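Local coordinates for AP endonuclease, family protein 2 (Mycobacterium smegmatis, PDB 5TNV) that binds a magnesium ion in a xylose isomerase-like TIM barrel and may act as an endonuclease, at residues A[250-255]-A[296-301]; A[29-34]-A[64-69]. All blocks are in the same frame, centred on the assembly; numbering follows the deposited sequence. Where two conformers were deposited one is given.

How the contacts relate
Both contacts join neighbouring strands of one parallel TIM-barrel wall, where strand 29-32 lies between 68-70 and 297-299, and 297-299 is in turn flanked by 251-261. Contact 2 closes before contact 1 opens along the chain, yet their centres are only about 10 Å apart because the last strand returns to the first. The seam is direct: C299 N lies 2.8 Å from A30 O and F297 O lies 2.9 Å from A30 N, two probable hydrogen bonds. Contact 1 carries a magnesium ligand, H252, whereas the side chain of A30 in contact 2 is about 12 Å from the ion, so contact 2 is part of the barrel wall and supplies none of the three metal ligands.

Contact 1. Residues A[250-255]-A[296-301]; sequences FWHIKN and PFCCEH
W251 and H252 pair in parallel register with F297 and C298, joining two adjacent strands of the TIM barrel. C298 N donates to W251 O at 2.9 Å, and I253 N donates to C298 O at 3.0 Å. The carbonyl of C298 also receives the CA-H of H252. At the leading end, W251 N gives P296 O only a weak, bent bond.

The two sheet faces differ in character. On one, W251 and F297 lie side by side with planes 27° apart, but the rings are slid so far that they barely overlap; contact is local, W251 CE3 to F297 CE1 at 3.4 Å. I253, with CG1 anti to its N (chi1 -176°), lays CD1 over the centre of the indole face. On the other, C298 CB touches F250 CZ and H252 CD2, each at 3.7 Å, while its SG meets the imidazole obliquely.

That imidazole binds magnesium through ND1, together with E193 and D223; its NE2 is hydrogen-bonded to S104, which helps fix the ring's rotation. Beyond the strand pairing, K254 continues the link to the metal site: its NZ is in a salt bridge with D223 and, in the E300 conformer modelled here, also in one with E300 OE1 at 2.9 Å; it further forms a hydrogen bond with N226, probably helping to orient the metal-binding carboxylate. Where the backbones separate, one water donates to both I253 O and E300 O, and a second spans N255 N and H301 ND1, 2.9 Å from the latter.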
# COMPACT_ATOMS: atom_id res chain seq x y z
N PHE A 250 12.80 -23.87 1.19
CA PHE A 250 11.61 -23.38 1.90
C PHE A 250 11.68 -21.86 1.81
O PHE A 250 12.76 -21.33 1.63
CB PHE A 250 11.68 -23.84 3.35
CG PHE A 250 10.53 -23.40 4.24
CD1 PHE A 250 9.21 -23.60 3.87
CD2 PHE A 250 10.79 -22.81 5.48
CE1 PHE A 250 8.17 -23.24 4.68
CE2 PHE A 250 9.73 -22.44 6.31
CZ PHE A 250 8.43 -22.67 5.93
N TRP A 251 10.55 -21.18 1.98
CA TRP A 251 10.59 -19.72 1.75
C TRP A 251 9.50 -19.01 2.58
O TRP A 251 8.34 -19.02 2.22
CB TRP A 251 10.42 -19.47 0.25
CG TRP A 251 10.85 -18.10 -0.22
CD1 TRP A 251 11.27 -16.99 0.47
CD2 TRP A 251 10.92 -17.75 -1.62
NE1 TRP A 251 11.57 -15.98 -0.41
CE2 TRP A 251 11.37 -16.41 -1.69
CE3 TRP A 251 10.63 -18.45 -2.76
CZ2 TRP A 251 11.54 -15.79 -2.92
CZ3 TRP A 251 10.79 -17.83 -4.01
CH2 TRP A 251 11.24 -16.50 -4.07
N HIS A 252 9.95 -18.35 3.65
CA HIS A 252 9.18 -17.29 4.31
C HIS A 252 9.26 -16.07 3.39
O HIS A 252 10.36 -15.58 3.13
CB HIS A 252 9.77 -16.92 5.66
CG HIS A 252 9.54 -17.85 6.79
ND1 HIS A 252 9.87 -17.48 8.07
CD2 HIS A 252 9.03 -19.12 6.80
CE1 HIS A 252 9.54 -18.52 8.82
NE2 HIS A 252 9.03 -19.51 8.13
N ILE A 253 8.12 -15.62 2.92
CA ILE A 253 8.10 -14.64 1.81
C ILE A 253 7.26 -13.44 2.24
O ILE A 253 6.05 -13.54 2.39
CB ILE A 253 7.62 -15.34 0.52
CG1 ILE A 253 7.69 -14.38 -0.67
CG2 ILE A 253 6.27 -16.00 0.64
CD1 ILE A 253 7.57 -15.06 -2.03
N LYS A 254 7.93 -12.30 2.39
CA LYS A 254 7.29 -11.05 2.82
C LYS A 254 8.04 -9.88 2.20
O LYS A 254 9.18 -10.00 1.74
CB LYS A 254 7.21 -10.94 4.34
CG LYS A 254 8.52 -10.90 5.08
CD LYS A 254 8.34 -10.58 6.56
CE LYS A 254 9.61 -10.68 7.41
NZ LYS A 254 10.02 -12.09 7.60
N ASN A 255 7.39 -8.70 2.25
CA ASN A 255 7.95 -7.52 1.62
C ASN A 255 7.79 -6.28 2.52
O ASN A 255 6.97 -6.23 3.44
CB ASN A 255 7.32 -7.27 0.24
CG ASN A 255 8.23 -6.67 -0.81
OD1 ASN A 255 9.37 -6.26 -0.50
ND2 ASN A 255 7.77 -6.62 -2.03
N PRO A 296 7.90 -25.54 -0.31
CA PRO A 296 6.66 -24.84 -0.00
C PRO A 296 6.96 -23.36 0.33
O PRO A 296 8.06 -22.99 0.70
CB PRO A 296 6.09 -25.61 1.19
CG PRO A 296 7.22 -26.29 1.80
CD PRO A 296 8.26 -26.52 0.75
N PHE A 297 5.89 -22.55 0.23
CA PHE A 297 5.92 -21.16 0.67
C PHE A 297 5.29 -21.00 2.03
O PHE A 297 4.38 -21.78 2.40
CB PHE A 297 5.16 -20.25 -0.32
CG PHE A 297 5.79 -20.13 -1.69
CD1 PHE A 297 6.71 -19.16 -1.97
CD2 PHE A 297 5.42 -20.99 -2.71
CE1 PHE A 297 7.27 -18.99 -3.22
CE2 PHE A 297 5.96 -20.89 -3.98
CZ PHE A 297 6.88 -19.89 -4.23
N CYS A 298 5.68 -19.98 2.74
CA CYS A 298 5.03 -19.61 3.99
C CYS A 298 4.90 -18.07 4.03
O CYS A 298 5.90 -17.35 3.96
CB CYS A 298 5.86 -20.11 5.18
SG CYS A 298 5.12 -19.73 6.76
N CYS A 299 3.65 -17.63 4.08
CA CYS A 299 3.34 -16.21 4.17
C CYS A 299 3.41 -15.81 5.66
O CYS A 299 2.60 -16.28 6.47
CB CYS A 299 1.96 -15.91 3.60
SG CYS A 299 1.81 -16.24 1.86
N GLU A 300 4.36 -14.96 5.98
CA GLU A 300 4.64 -14.29 7.24
C GLU A 300 4.42 -12.79 7.04
O GLU A 300 4.74 -12.33 5.97
CB GLU A 300 6.07 -14.52 7.78
CG GLU A 300 6.19 -14.55 9.31
CD GLU A 300 6.82 -13.32 9.92
OE1 GLU A 300 7.87 -12.77 9.46
OE2 GLU A 300 6.26 -12.93 11.03
N HIS A 301 4.05 -12.04 8.05
CA HIS A 301 3.98 -10.57 7.92
C HIS A 301 3.91 -9.99 9.30
O HIS A 301 2.75 -9.77 9.79
CB HIS A 301 2.78 -10.19 7.11
CG HIS A 301 2.73 -8.77 6.66
ND1 HIS A 301 3.42 -8.28 5.57
CD2 HIS A 301 2.04 -7.71 7.18
CE1 HIS A 301 3.14 -7.02 5.44
NE2 HIS A 301 2.29 -6.62 6.40
O HOH W 1 3.57 -12.99 3.44
O HOH W 2 4.47 -8.93 2.91

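Contact 2. Residues A[29-34]-A[64-69]; sequences IAANML and LGFDHI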
# COMPACT_ATOMS: atom_id res chain seq x y z
N ILE A 29 1.05 -22.96 0.08
CA ILE A 29 1.28 -21.54 0.41
C ILE A 29 0.67 -21.35 1.79
O ILE A 29 -0.55 -21.11 1.93
CB ILE A 29 0.72 -20.58 -0.63
CG1 ILE A 29 1.28 -20.85 -2.06
CG2 ILE A 29 0.99 -19.16 -0.21
CD1 ILE A 29 0.38 -20.24 -3.14
N ALA A 30 1.47 -21.50 2.83
CA ALA A 30 0.94 -21.59 4.18
C ALA A 30 0.78 -20.26 4.87
O ALA A 30 1.61 -19.37 4.72
CB ALA A 30 1.88 -22.42 5.04
N ALA A 31 -0.29 -20.13 5.66
CA ALA A 31 -0.42 -19.01 6.60
C ALA A 31 0.42 -19.27 7.83
O ALA A 31 0.18 -20.27 8.55
CB ALA A 31 -1.85 -18.79 7.01
N ASN A 32 1.36 -18.42 8.14
CA ASN A 32 2.12 -18.52 9.40
C ASN A 32 1.22 -18.11 10.55
O ASN A 32 0.62 -17.05 10.46
CB ASN A 32 3.34 -17.60 9.30
CG ASN A 32 4.33 -17.72 10.41
OD1 ASN A 32 3.97 -17.36 11.53
ND2 ASN A 32 5.54 -18.17 10.16
N MET A 33 1.12 -18.92 11.62
CA MET A 33 0.21 -18.67 12.73
C MET A 33 0.79 -17.81 13.86
O MET A 33 0.10 -17.59 14.85
CB MET A 33 -0.27 -20.01 13.31
CG MET A 33 -1.04 -20.85 12.29
SD MET A 33 -2.62 -20.14 11.75
CE MET A 33 -3.64 -20.51 13.19
N LEU A 34 2.01 -17.30 13.72
CA LEU A 34 2.64 -16.63 14.86
C LEU A 34 1.81 -15.38 15.25
O LEU A 34 1.82 -15.03 16.46
CB LEU A 34 4.08 -16.35 14.63
CG LEU A 34 4.60 -15.28 13.85
CD1 LEU A 34 4.61 -13.94 14.58
CD2 LEU A 34 6.10 -15.55 13.63
N LEU A 64 -10.19 -16.73 4.76
CA LEU A 64 -9.39 -15.87 3.89
C LEU A 64 -8.74 -16.63 2.74
O LEU A 64 -7.98 -16.02 1.96
CB LEU A 64 -8.40 -15.05 4.71
CG LEU A 64 -9.03 -13.97 5.56
CD1 LEU A 64 -8.07 -13.48 6.62
CD2 LEU A 64 -9.52 -12.83 4.70
N GLY A 65 -9.03 -17.91 2.58
CA GLY A 65 -8.72 -18.64 1.39
C GLY A 65 -7.60 -19.65 1.49
O GLY A 65 -7.33 -20.41 0.55
N PHE A 66 -6.91 -19.71 2.64
CA PHE A 66 -5.80 -20.66 2.76
C PHE A 66 -6.27 -22.10 2.76
O PHE A 66 -7.34 -22.43 3.27
CB PHE A 66 -5.06 -20.42 4.08
CG PHE A 66 -4.20 -19.19 4.05
CD1 PHE A 66 -2.89 -19.31 3.56
CD2 PHE A 66 -4.63 -17.95 4.48
CE1 PHE A 66 -2.05 -18.20 3.47
CE2 PHE A 66 -3.80 -16.84 4.39
CZ PHE A 66 -2.54 -16.97 3.88
N ASP A 67 -5.43 -22.97 2.20
CA ASP A 67 -5.48 -24.42 2.35
C ASP A 67 -4.48 -24.95 3.37
O ASP A 67 -4.69 -26.03 3.92
CB ASP A 67 -5.20 -25.09 1.00
CG ASP A 67 -6.25 -24.84 -0.04
OD1 ASP A 67 -7.40 -24.97 0.24
OD2 ASP A 67 -5.88 -24.57 -1.19
N HIS A 68 -3.38 -24.23 3.58
CA HIS A 68 -2.30 -24.68 4.42
C HIS A 68 -1.96 -23.63 5.47
O HIS A 68 -2.10 -22.40 5.24
CB HIS A 68 -1.04 -25.00 3.61
CG HIS A 68 -1.20 -26.21 2.76
ND1 HIS A 68 -1.62 -26.16 1.46
CD2 HIS A 68 -1.00 -27.51 3.12
CE1 HIS A 68 -1.68 -27.39 1.00
NE2 HIS A 68 -1.32 -28.24 1.95
N ILE A 69 -1.43 -24.11 6.61
CA ILE A 69 -0.87 -23.30 7.67
C ILE A 69 0.51 -23.82 8.03
O ILE A 69 0.88 -24.98 7.74
CB ILE A 69 -1.77 -23.25 8.92
CG1 ILE A 69 -1.77 -24.59 9.65
CG2 ILE A 69 -3.14 -22.74 8.60
CD1 ILE A 69 -2.24 -24.56 11.08
O HOH W 3 -1.67 -23.99 -0.21
O HOH W 4 -2.92 -22.10 1.18
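With chi1 at -75°, F66 holds its ring anti to the carbonyl carbon and reaches A31, while chi1 of 71° in I69 sets CG1 between backbone N and carbonyl carbon, carrying CD1 to within 4.1 Å of M33 CG. These contacts lie within the beta-alpha-beta unit of the TIM barrel formed by strand 29-32, helix 51-63 and the parallel strand 68-70.

The methyl of A31 sits squarely above the phenyl ring: CB is 3.5 Å from the F66 centroid and only 6° off the ring normal, a CH-pi contact. The same ring meets the backbone at its rim, where I29 O lies in plane, 3.4 Å from F66 CD1. V61 of helix 51-63 touches A31, F66 and M33, so the aromatic ring is part of the helix-to-sheet interface. Further along, the M33 side chain, bent at chi2 and chi3, lies across I69, with CG near CD1 and SD near CG2.

A31 N donates to H68 O at 2.9 Å, the single direct hydrogen bond between the two segments. Two CA-H...O contacts accompany this bond, from A30 CA to H68 O and from I69 CA to A31 O.

After the Schellman turn at G65 that follows helix 51-63, F66 points toward the other strand. Two waters bridge the gap between the strand starts. One accepts from D67 N and donates to I29 O, 2.7 Å away; the other accepts from I29 N and lies in the imidazole plane, 2.7 Å from H68 ND1.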